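Local coordinates for small archaeal modifier protein 1 (Haloferax volcanii, PDB 3PO0) that is attached covalently through its C-terminal glycine to lysines of target proteins and also carries sulfur in molybdenum cofactor biosynthesis, at residues M3-F8 with D32-L37; E13-R18 with P42-R47; A28-A33 with L70-A75; I59-N64 with L80-P85. All coordinates share one frame; numbering follows the deposited sequence.

Contact 1 of 4, residues M3-F8 with D32-L37; sequences MEWKLF and DALDAL. With CD (cadmium ion), chain D.
The core of the ubiquitin-like beta-grasp fold is closed here, where strand 2-7 is covered by helix 30-40. Trp5 has more surface buried by the other segment than any other residue of the contact. The local axes approach to 9.7 Å. Met3, Trp5 and Leu7 all direct their side chains at the helix. The Trp5 indole reaches the helix with its CD1-NE1 side and its six-membered ring. Its CG stands opposite the carbonyl carbon (chi1 -77°), which carries the ring out from the strand under the helix. Leu37 lies over one ring face. Its CD2 sits 3.9 Å from the centroid of the five-membered ring, 18° off the normal, a CH-pi contact. Leu37 CB is 3.7 Å from Trp5 CD1. Leu34 CD1 lies over the same face, also offset toward the rim, and Leu34 CB is 3.8 Å from Trp5 CZ2. The indole N-H gives a weak hydrogen bond to the backbone: Trp5 NE1 to Ala33 O is 3.0 Å, with an angle of 137° at the hydrogen. That carbonyl also accepts the helical bond from Leu37 N. The ends of the contact are wholly apolar. Met3 SD meets Ala33 CB at 4.0 Å, and Leu7 CD2 passes Leu37 CD2 in the opposite direction. Leu80 and Leu82 of strand 79-83 also touch Trp5. The chemistry is therefore almost entirely dispersion, and the bent bond from NE1 gives the buried indole nitrogen a polar partner while the leucines probably help hold the ring in place.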
# COMPACT_ATOMS: atom_id res chain seq x y z
N MET A 3 -6.52 -3.74 -9.09
CA MET A 3 -6.15 -4.51 -7.92
C MET A 3 -6.62 -3.76 -6.69
O MET A 3 -7.07 -2.62 -6.77
CB MET A 3 -4.65 -4.77 -7.88
CG MET A 3 -3.82 -3.51 -7.96
SD MET A 3 -2.17 -3.87 -8.63
CE MET A 3 -2.57 -4.26 -10.33
N GLU A 4 -6.54 -4.39 -5.53
CA GLU A 4 -7.12 -3.79 -4.35
C GLU A 4 -6.16 -3.83 -3.20
O GLU A 4 -5.49 -4.84 -2.97
CB GLU A 4 -8.40 -4.53 -3.96
CG GLU A 4 -9.44 -4.50 -5.06
CD GLU A 4 -10.77 -5.03 -4.61
OE1 GLU A 4 -10.83 -5.76 -3.59
OE2 GLU A 4 -11.78 -4.69 -5.28
N TRP A 5 -6.11 -2.72 -2.48
CA TRP A 5 -5.36 -2.58 -1.25
C TRP A 5 -6.28 -2.78 -0.06
O TRP A 5 -7.32 -2.14 0.04
CB TRP A 5 -4.79 -1.16 -1.17
CG TRP A 5 -3.58 -0.92 -2.02
CD1 TRP A 5 -3.55 -0.37 -3.27
CD2 TRP A 5 -2.24 -1.27 -1.70
NE1 TRP A 5 -2.25 -0.34 -3.74
CE2 TRP A 5 -1.43 -0.88 -2.78
CE3 TRP A 5 -1.64 -1.86 -0.57
CZ2 TRP A 5 -0.05 -1.08 -2.79
CZ3 TRP A 5 -0.27 -2.05 -0.58
CH2 TRP A 5 0.51 -1.66 -1.68
N LYS A 6 -5.86 -3.65 0.85
CA LYS A 6 -6.56 -3.78 2.13
C LYS A 6 -5.73 -3.05 3.17
O LYS A 6 -4.51 -3.22 3.24
CB LYS A 6 -6.73 -5.24 2.49
CG LYS A 6 -7.31 -6.06 1.36
CD LYS A 6 -8.69 -5.56 0.93
CE LYS A 6 -9.18 -6.32 -0.31
NZ LYS A 6 -10.54 -5.92 -0.75
N LEU A 7 -6.40 -2.22 3.97
CA LEU A 7 -5.74 -1.39 4.98
C LEU A 7 -6.20 -1.80 6.36
O LEU A 7 -7.33 -2.25 6.53
CB LEU A 7 -6.08 0.08 4.78
CG LEU A 7 -5.81 0.61 3.37
CD1 LEU A 7 -6.18 2.09 3.22
CD2 LEU A 7 -4.35 0.39 2.98
N PHE A 8 -5.32 -1.65 7.35
CA PHE A 8 -5.58 -2.14 8.70
C PHE A 8 -5.13 -1.16 9.75
O PHE A 8 -4.26 -0.34 9.51
CB PHE A 8 -4.86 -3.46 8.91
CG PHE A 8 -5.27 -4.50 7.94
CD1 PHE A 8 -6.32 -5.36 8.23
CD2 PHE A 8 -4.63 -4.62 6.72
CE1 PHE A 8 -6.73 -6.31 7.32
CE2 PHE A 8 -5.04 -5.56 5.79
CZ PHE A 8 -6.08 -6.42 6.09
N ASP A 32 4.31 1.20 -7.76
CA ASP A 32 3.42 2.03 -8.57
C ASP A 32 2.01 1.93 -8.02
O ASP A 32 1.29 2.92 -7.94
CB ASP A 32 3.46 1.61 -10.04
CG ASP A 32 4.80 1.89 -10.71
OD1 ASP A 32 5.48 2.87 -10.36
OD2 ASP A 32 5.18 1.11 -11.61
N ALA A 33 1.61 0.73 -7.63
CA ALA A 33 0.29 0.53 -7.04
C ALA A 33 0.18 1.28 -5.72
O ALA A 33 -0.87 1.82 -5.38
CB ALA A 33 -0.01 -0.95 -6.86
N LEU A 34 1.28 1.36 -4.98
CA LEU A 34 1.26 2.10 -3.72
C LEU A 34 1.11 3.60 -3.95
O LEU A 34 0.37 4.27 -3.23
CB LEU A 34 2.50 1.77 -2.88
CG LEU A 34 2.65 2.54 -1.57
CD1 LEU A 34 1.48 2.29 -0.60
CD2 LEU A 34 3.96 2.12 -0.95
N ASP A 35 1.77 4.12 -4.98
CA ASP A 35 1.59 5.52 -5.32
C ASP A 35 0.15 5.80 -5.71
O ASP A 35 -0.38 6.85 -5.37
CB ASP A 35 2.55 5.93 -6.43
CG ASP A 35 3.94 6.24 -5.92
OD1 ASP A 35 4.14 6.20 -4.69
OD2 ASP A 35 4.83 6.52 -6.76
N ALA A 36 -0.48 4.87 -6.41
CA ALA A 36 -1.90 5.04 -6.76
C ALA A 36 -2.79 5.11 -5.51
O ALA A 36 -3.68 5.96 -5.43
CB ALA A 36 -2.37 3.94 -7.70
N LEU A 37 -2.54 4.22 -4.56
CA LEU A 37 -3.25 4.25 -3.28
C LEU A 37 -3.15 5.61 -2.60
O LEU A 37 -4.15 6.18 -2.16
CB LEU A 37 -2.71 3.15 -2.34
CG LEU A 37 -3.15 3.20 -0.87
CD1 LEU A 37 -4.67 3.00 -0.72
CD2 LEU A 37 -2.39 2.14 -0.09
CD CD D . 7.19 2.42 -12.06

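Contact 2 of 4, residues E13-R18 with P42-R47; sequences EVAGSR and PALESR. With MG (magnesium ion), chain F.
The backbones come closest at Ala15 and Leu44, whose CA atoms are 6.0 Å apart, where the end of helix 9-15 passes residues 42-47. No hydrogen bond joins the two segments. Val14 does most of the touching, with its two methyl groups going to different partners. Its CG1, anti to the backbone N (chi1 168°), is directed at Ala43. There Val14 CG1 lies 3.2 Å from Ala43 O and 3.7 Å from Ala43 CB. Val14 CG2 is placed over the centre of one face of the Arg47 guanidinium, 3.8 Å from Arg47 CZ. The arginine chain bends at chi2 (-57°), and this fold brings the flat group back over the valine. An alanine in place of Val14 would probably leave that guanidinium face without its methyl cover and open a gap beside Ala43. In the beta-grasp fold this contact joins the short helix after the first strand to the segment following the main helix. Helix 9-15 ends in a Schellman motif, with Gly16 as the C-prime residue at positive phi. Just before it, Ala15 CB rests against the branch of Leu44, 3.9 Å from Leu44 CG. Leu44 is the buried member of the set and continues inward to Leu37 of helix 30-40, while Arg47 also touches Leu11. On the outer side, Glu45 binds a magnesium ion through both carboxylate oxygens. Four waters complete its modelled ligands, and water 1 also donates to Glu45 O.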
# COMPACT_ATOMS: atom_id res chain seq x y z
N GLU A 13 -7.64 3.78 9.47
CA GLU A 13 -8.28 4.91 10.12
C GLU A 13 -7.89 6.21 9.42
O GLU A 13 -8.74 7.07 9.16
CB GLU A 13 -7.90 4.97 11.61
CG GLU A 13 -8.44 3.81 12.43
CD GLU A 13 -7.98 3.84 13.87
OE1 GLU A 13 -7.79 4.95 14.41
OE2 GLU A 13 -7.81 2.76 14.46
N VAL A 14 -6.61 6.34 9.10
CA VAL A 14 -6.12 7.55 8.45
C VAL A 14 -6.74 7.72 7.07
O VAL A 14 -7.07 8.84 6.66
CB VAL A 14 -4.58 7.53 8.33
CG1 VAL A 14 -4.10 8.65 7.40
CG2 VAL A 14 -3.94 7.65 9.70
N ALA A 15 -6.92 6.61 6.37
CA ALA A 15 -7.46 6.62 5.01
C ALA A 15 -8.98 6.68 4.98
O ALA A 15 -9.57 7.09 3.98
CB ALA A 15 -6.98 5.41 4.24
N GLY A 16 -9.61 6.28 6.08
CA GLY A 16 -11.06 6.28 6.15
C GLY A 16 -11.67 5.14 5.35
O GLY A 16 -12.85 5.18 5.00
N SER A 17 -10.87 4.12 5.08
CA SER A 17 -11.30 3.00 4.26
C SER A 17 -10.49 1.75 4.58
O SER A 17 -9.31 1.84 4.90
CB SER A 17 -11.13 3.33 2.78
OG SER A 17 -11.37 2.19 1.98
N ARG A 18 -11.14 0.59 4.49
CA ARG A 18 -10.45 -0.68 4.69
C ARG A 18 -10.06 -1.34 3.37
O ARG A 18 -9.24 -2.27 3.34
CB ARG A 18 -11.31 -1.62 5.53
CG ARG A 18 -11.41 -1.14 6.96
CD ARG A 18 -12.14 -2.11 7.81
NE ARG A 18 -11.40 -3.35 7.99
CZ ARG A 18 -10.39 -3.52 8.84
NH1 ARG A 18 -9.95 -2.50 9.57
NH2 ARG A 18 -9.83 -4.71 8.95
N PRO A 42 -4.61 10.76 0.10
CA PRO A 42 -3.37 11.49 0.39
C PRO A 42 -3.02 11.61 1.87
O PRO A 42 -1.85 11.81 2.20
CB PRO A 42 -3.61 12.87 -0.25
CG PRO A 42 -5.09 12.97 -0.41
CD PRO A 42 -5.57 11.58 -0.65
N ALA A 43 -4.00 11.47 2.76
CA ALA A 43 -3.70 11.43 4.19
C ALA A 43 -2.73 10.30 4.55
O ALA A 43 -2.05 10.36 5.58
CB ALA A 43 -4.98 11.31 5.01
N LEU A 44 -2.67 9.26 3.73
CA LEU A 44 -1.75 8.16 3.99
C LEU A 44 -0.29 8.54 3.77
O LEU A 44 0.60 7.86 4.28
CB LEU A 44 -2.05 6.97 3.09
CG LEU A 44 -3.27 6.13 3.42
CD1 LEU A 44 -3.45 5.12 2.32
CD2 LEU A 44 -3.06 5.44 4.75
N GLU A 45 -0.06 9.61 3.00
CA GLU A 45 1.28 9.95 2.53
C GLU A 45 2.30 10.05 3.67
O GLU A 45 3.38 9.46 3.60
CB GLU A 45 1.25 11.24 1.70
CG GLU A 45 2.50 11.49 0.86
CD GLU A 45 3.62 12.12 1.65
OE1 GLU A 45 3.34 12.77 2.68
OE2 GLU A 45 4.78 11.98 1.22
N SER A 46 1.95 10.77 4.73
CA SER A 46 2.88 10.98 5.83
C SER A 46 3.15 9.72 6.65
O SER A 46 4.16 9.63 7.34
CB SER A 46 2.39 12.11 6.75
OG SER A 46 1.10 11.83 7.26
N ARG A 47 2.25 8.74 6.57
CA ARG A 47 2.40 7.52 7.36
C ARG A 47 3.18 6.43 6.63
O ARG A 47 3.75 5.53 7.26
CB ARG A 47 1.02 6.97 7.73
CG ARG A 47 0.11 7.96 8.42
CD ARG A 47 0.74 8.52 9.67
NE ARG A 47 -0.24 9.17 10.54
CZ ARG A 47 -0.82 8.57 11.58
NH1 ARG A 47 -0.52 7.32 11.87
NH2 ARG A 47 -1.70 9.23 12.32
MG MG F . 5.70 13.30 3.15
O HOH W 1 5.55 11.14 4.34
O HOH W 2 4.80 14.47 5.19
O HOH W 3 7.56 13.77 4.63
O HOH W 4 7.78 12.57 1.88

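Contact 3 of 4, residues A28-A33 with L70-A75; sequences ATVGDA and LGEATA. With CD (cadmium ion), chain D.
Packing is tight where the start of helix 30-40 meets Leu70 and Glu72, and looser on the side of Ala73 and water 5. Gly31 N donates to Leu70 O at 2.8 Å, in the carbonyl plane and on a lone pair. The backbone comes in so close that a CB on Gly31 would lie about 3.2 Å from that same oxygen. Val30 N donates to Glu72 O, also at 2.8 Å, nearly straight down the carbonyl. Thr74 CG2 closes over this backbone, 3.5 Å from Val30 N. Thr29 and Asp32 form a capping box: Asp32 N donates to Thr29 OG1, and Thr29 N to Asp32 OD2 at 174°. The loop 70-75 thus takes up two N-H groups of the helix's first turn while the box holds others. OG1 can accept because chi1 of 58° sets it between the backbone N and carbonyl carbon. A valine here has no hydroxyl and would probably leave Asp32 N without its capping acceptor. Asp32 also holds a cadmium ion with both its oxygens. At the Ala28 end, Thr74 OG1 donates to Ala28 O at 2.7 Å from above the carbonyl plane. The bond from Thr74 N to that oxygen is weak, at 3.3 Å, and water 5 links the same two atoms. On the solvent side Ala73 turns its methyl away. The Glu72 carboxylate instead reaches Arg63 in a salt bridge.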
# COMPACT_ATOMS: atom_id res chain seq x y z
N ALA A 28 2.97 -2.08 -14.14
CA ALA A 28 3.05 -1.49 -12.80
C ALA A 28 3.72 -2.40 -11.79
O ALA A 28 3.48 -3.60 -11.75
CB ALA A 28 1.68 -1.11 -12.29
N THR A 29 4.56 -1.80 -10.96
CA THR A 29 5.14 -2.50 -9.83
C THR A 29 4.23 -2.33 -8.62
O THR A 29 3.26 -1.56 -8.64
CB THR A 29 6.52 -1.92 -9.49
OG1 THR A 29 6.37 -0.53 -9.20
CG2 THR A 29 7.47 -2.08 -10.67
N VAL A 30 4.55 -3.05 -7.55
CA VAL A 30 3.87 -2.82 -6.28
C VAL A 30 4.05 -1.37 -5.83
O VAL A 30 3.13 -0.74 -5.33
CB VAL A 30 4.36 -3.82 -5.22
CG1 VAL A 30 3.76 -3.49 -3.84
CG2 VAL A 30 3.97 -5.25 -5.62
N GLY A 31 5.24 -0.81 -6.05
CA GLY A 31 5.46 0.58 -5.71
C GLY A 31 4.56 1.52 -6.50
O GLY A 31 4.10 2.53 -5.97
N ASP A 32 4.31 1.20 -7.76
CA ASP A 32 3.42 2.03 -8.57
C ASP A 32 2.01 1.93 -8.02
O ASP A 32 1.29 2.92 -7.94
CB ASP A 32 3.46 1.61 -10.04
CG ASP A 32 4.80 1.89 -10.71
OD1 ASP A 32 5.48 2.87 -10.36
OD2 ASP A 32 5.18 1.11 -11.61
N ALA A 33 1.61 0.73 -7.63
CA ALA A 33 0.29 0.53 -7.04
C ALA A 33 0.18 1.28 -5.72
O ALA A 33 -0.87 1.82 -5.38
CB ALA A 33 -0.01 -0.95 -6.86
N LEU A 70 8.87 -3.27 -3.32
CA LEU A 70 8.17 -2.33 -4.17
C LEU A 70 8.47 -2.54 -5.66
O LEU A 70 7.70 -2.12 -6.51
CB LEU A 70 8.45 -0.88 -3.76
CG LEU A 70 7.86 -0.41 -2.43
CD1 LEU A 70 7.95 1.11 -2.32
CD2 LEU A 70 6.42 -0.87 -2.27
N GLY A 71 9.58 -3.20 -5.96
CA GLY A 71 9.95 -3.48 -7.33
C GLY A 71 9.25 -4.68 -7.95
O GLY A 71 9.41 -4.97 -9.13
N GLU A 72 8.47 -5.40 -7.16
CA GLU A 72 7.82 -6.60 -7.65
C GLU A 72 6.72 -6.25 -8.66
O GLU A 72 6.05 -5.24 -8.52
CB GLU A 72 7.24 -7.40 -6.48
CG GLU A 72 6.52 -8.66 -6.91
CD GLU A 72 6.09 -9.50 -5.73
OE1 GLU A 72 6.43 -9.15 -4.57
OE2 GLU A 72 5.40 -10.50 -5.96
N ALA A 73 6.57 -7.09 -9.67
CA ALA A 73 5.50 -6.93 -10.65
C ALA A 73 4.15 -7.14 -9.99
O ALA A 73 4.05 -7.72 -8.90
CB ALA A 73 5.68 -7.93 -11.79
N THR A 74 3.11 -6.67 -10.66
CA THR A 74 1.74 -6.87 -10.21
C THR A 74 0.95 -7.50 -11.34
O THR A 74 1.44 -7.64 -12.46
CB THR A 74 1.07 -5.54 -9.80
OG1 THR A 74 1.12 -4.61 -10.89
CG2 THR A 74 1.77 -4.93 -8.60
N ALA A 75 -0.27 -7.89 -11.03
CA ALA A 75 -1.17 -8.49 -12.00
C ALA A 75 -2.60 -8.14 -11.66
O ALA A 75 -2.93 -7.93 -10.50
CB ALA A 75 -0.99 -9.99 -12.05
CD CD D . 7.19 2.42 -12.06
O HOH W 5 3.72 -5.52 -13.29

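Contact 4 of 4, residues I59-N64 with L80-P85; sequences INVLRN and LALFPP
Val61 and Leu82 meet because each sends one branch to the same spot: Val61 has CG1 anti to its backbone N (chi1 -173°), which leaves CG2 opposite the carbonyl carbon, and Leu82, with chi1 -84°, swings CD2 across the strand gap. The two side chains run side by side, and Val61 CG2 is 3.6 Å from Leu82 CD2. Ile59 CG2 touches that same CD2 atom. Further along this face, Leu80 CD2 crosses the stem of Arg63, 3.5 Å from Arg63 CG. The arginine chain is extended and carries its guanidinium past the leucine toward Glu72 and Asp78, and its NE forms a salt bridge with Asp78. On the other face Leu62 CD1 meets the Phe83 ring at CE2, 3.8 Å away, and Leu62 CB faces Ala81 CB. The backbones form an antiparallel pair. Asn60 with Phe83 and Leu62 with Ala81 are the hydrogen-bonded pairs. Three of their four bonds are nearly straight, at 169°, and Ala81 N to Leu62 O is more bent. Asn60 N reaches Phe83 O at 2.9 Å. Beyond the paired strands, water 6 lies near both Asn60 OD1 and Pro84 O. Strand 79-83 is the central strand of the beta-grasp sheet, with 60-63 on one flank and 2-7 on the other. The face of Val61, Leu80 and Leu82 is covered by helix 30-40 and Trp5, while on the reverse Phe83 stacks with Phe8.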
# COMPACT_ATOMS: atom_id res chain seq x y z
N ILE A 59 6.66 -0.22 7.77
CA ILE A 59 5.39 -0.51 7.10
C ILE A 59 5.50 -1.86 6.38
O ILE A 59 6.44 -2.09 5.62
CB ILE A 59 5.02 0.61 6.09
CG1 ILE A 59 4.88 1.97 6.80
CG2 ILE A 59 3.74 0.27 5.30
CD1 ILE A 59 3.81 2.03 7.88
N ASN A 60 4.56 -2.76 6.63
CA ASN A 60 4.59 -4.06 5.98
C ASN A 60 3.68 -4.09 4.77
O ASN A 60 2.48 -3.89 4.90
CB ASN A 60 4.19 -5.18 6.94
CG ASN A 60 5.16 -5.33 8.10
OD1 ASN A 60 4.76 -5.35 9.26
ND2 ASN A 60 6.45 -5.44 7.78
N VAL A 61 4.28 -4.32 3.61
CA VAL A 61 3.55 -4.44 2.35
C VAL A 61 3.46 -5.91 1.94
O VAL A 61 4.47 -6.61 1.88
CB VAL A 61 4.27 -3.66 1.23
CG1 VAL A 61 3.43 -3.65 -0.01
CG2 VAL A 61 4.54 -2.23 1.68
N LEU A 62 2.25 -6.39 1.66
CA LEU A 62 2.04 -7.75 1.18
C LEU A 62 1.41 -7.74 -0.20
O LEU A 62 0.61 -6.86 -0.51
CB LEU A 62 1.13 -8.56 2.11
CG LEU A 62 1.46 -8.67 3.60
CD1 LEU A 62 0.49 -9.68 4.21
CD2 LEU A 62 2.90 -9.08 3.84
N ARG A 63 1.78 -8.72 -1.01
CA ARG A 63 1.10 -8.99 -2.27
C ARG A 63 0.64 -10.43 -2.29
O ARG A 63 1.46 -11.35 -2.19
CB ARG A 63 2.02 -8.70 -3.47
CG ARG A 63 1.34 -9.02 -4.79
CD ARG A 63 2.30 -8.95 -5.98
NE ARG A 63 1.63 -9.46 -7.18
CZ ARG A 63 2.05 -10.47 -7.92
NH1 ARG A 63 3.19 -11.10 -7.63
NH2 ARG A 63 1.33 -10.87 -8.95
N ASN A 64 -0.68 -10.63 -2.35
CA ASN A 64 -1.27 -11.97 -2.32
C ASN A 64 -0.78 -12.81 -1.16
O ASN A 64 -0.51 -14.02 -1.29
CB ASN A 64 -1.08 -12.67 -3.67
CG ASN A 64 -1.68 -11.86 -4.81
OD1 ASN A 64 -2.76 -11.28 -4.66
ND2 ASN A 64 -0.99 -11.80 -5.94
N LEU A 80 -3.40 -6.58 -2.36
CA LEU A 80 -2.26 -5.98 -1.70
C LEU A 80 -2.70 -5.56 -0.31
O LEU A 80 -3.86 -5.22 -0.10
CB LEU A 80 -1.77 -4.76 -2.49
CG LEU A 80 -1.57 -5.05 -3.98
CD1 LEU A 80 -1.38 -3.78 -4.80
CD2 LEU A 80 -0.40 -6.01 -4.16
N ALA A 81 -1.78 -5.59 0.65
CA ALA A 81 -2.12 -5.17 1.99
C ALA A 81 -1.04 -4.28 2.57
O ALA A 81 0.14 -4.43 2.24
CB ALA A 81 -2.34 -6.37 2.89
N LEU A 82 -1.46 -3.37 3.44
CA LEU A 82 -0.54 -2.51 4.20
C LEU A 82 -0.83 -2.66 5.69
O LEU A 82 -1.95 -2.40 6.13
CB LEU A 82 -0.75 -1.04 3.85
CG LEU A 82 -0.11 -0.36 2.66
CD1 LEU A 82 -0.28 1.14 2.85
CD2 LEU A 82 1.35 -0.73 2.53
N PHE A 83 0.17 -3.08 6.44
CA PHE A 83 0.04 -3.19 7.90
C PHE A 83 1.05 -2.28 8.57
O PHE A 83 2.22 -2.28 8.21
CB PHE A 83 0.32 -4.62 8.36
CG PHE A 83 -0.71 -5.62 7.95
CD1 PHE A 83 -1.83 -5.85 8.74
CD2 PHE A 83 -0.55 -6.39 6.81
CE1 PHE A 83 -2.77 -6.79 8.39
CE2 PHE A 83 -1.49 -7.33 6.45
CZ PHE A 83 -2.61 -7.53 7.24
N PRO A 84 0.60 -1.51 9.57
CA PRO A 84 1.49 -0.69 10.41
C PRO A 84 2.04 -1.52 11.56
O PRO A 84 1.52 -2.60 11.84
CB PRO A 84 0.53 0.37 10.97
CG PRO A 84 -0.77 -0.34 11.07
CD PRO A 84 -0.82 -1.31 9.90
N PRO A 85 3.09 -1.03 12.23
CA PRO A 85 3.53 -1.70 13.45
C PRO A 85 2.55 -1.43 14.59
O PRO A 85 1.78 -0.46 14.50
CB PRO A 85 4.88 -1.04 13.75
CG PRO A 85 4.75 0.32 13.14
CD PRO A 85 3.94 0.13 11.90
O HOH W 6 3.02 -4.72 11.13

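Contact 1 is buried; contact 4 is partly buried, with one face in the core. Contact 1 sets helix 30-40 on the sheet, and contact 4 pairs two strands of that sheet, with strands 2-7 and 79-83 as neighbours. Contact 1 depends on apolar side chains, contact 4 on regular backbone bonds as well. Contacts 1 and 3 share Asp32 and Ala33, so the same helix is packed on the sheet and tied at its start to a loop. Contact 3 is only partly buried and held mainly by backbone N-H to carbonyl bonds, with one threonine hydroxyl; its Glu72 links it to contact 4. Contact 2 is a surface contact without hydrogen bonds across it.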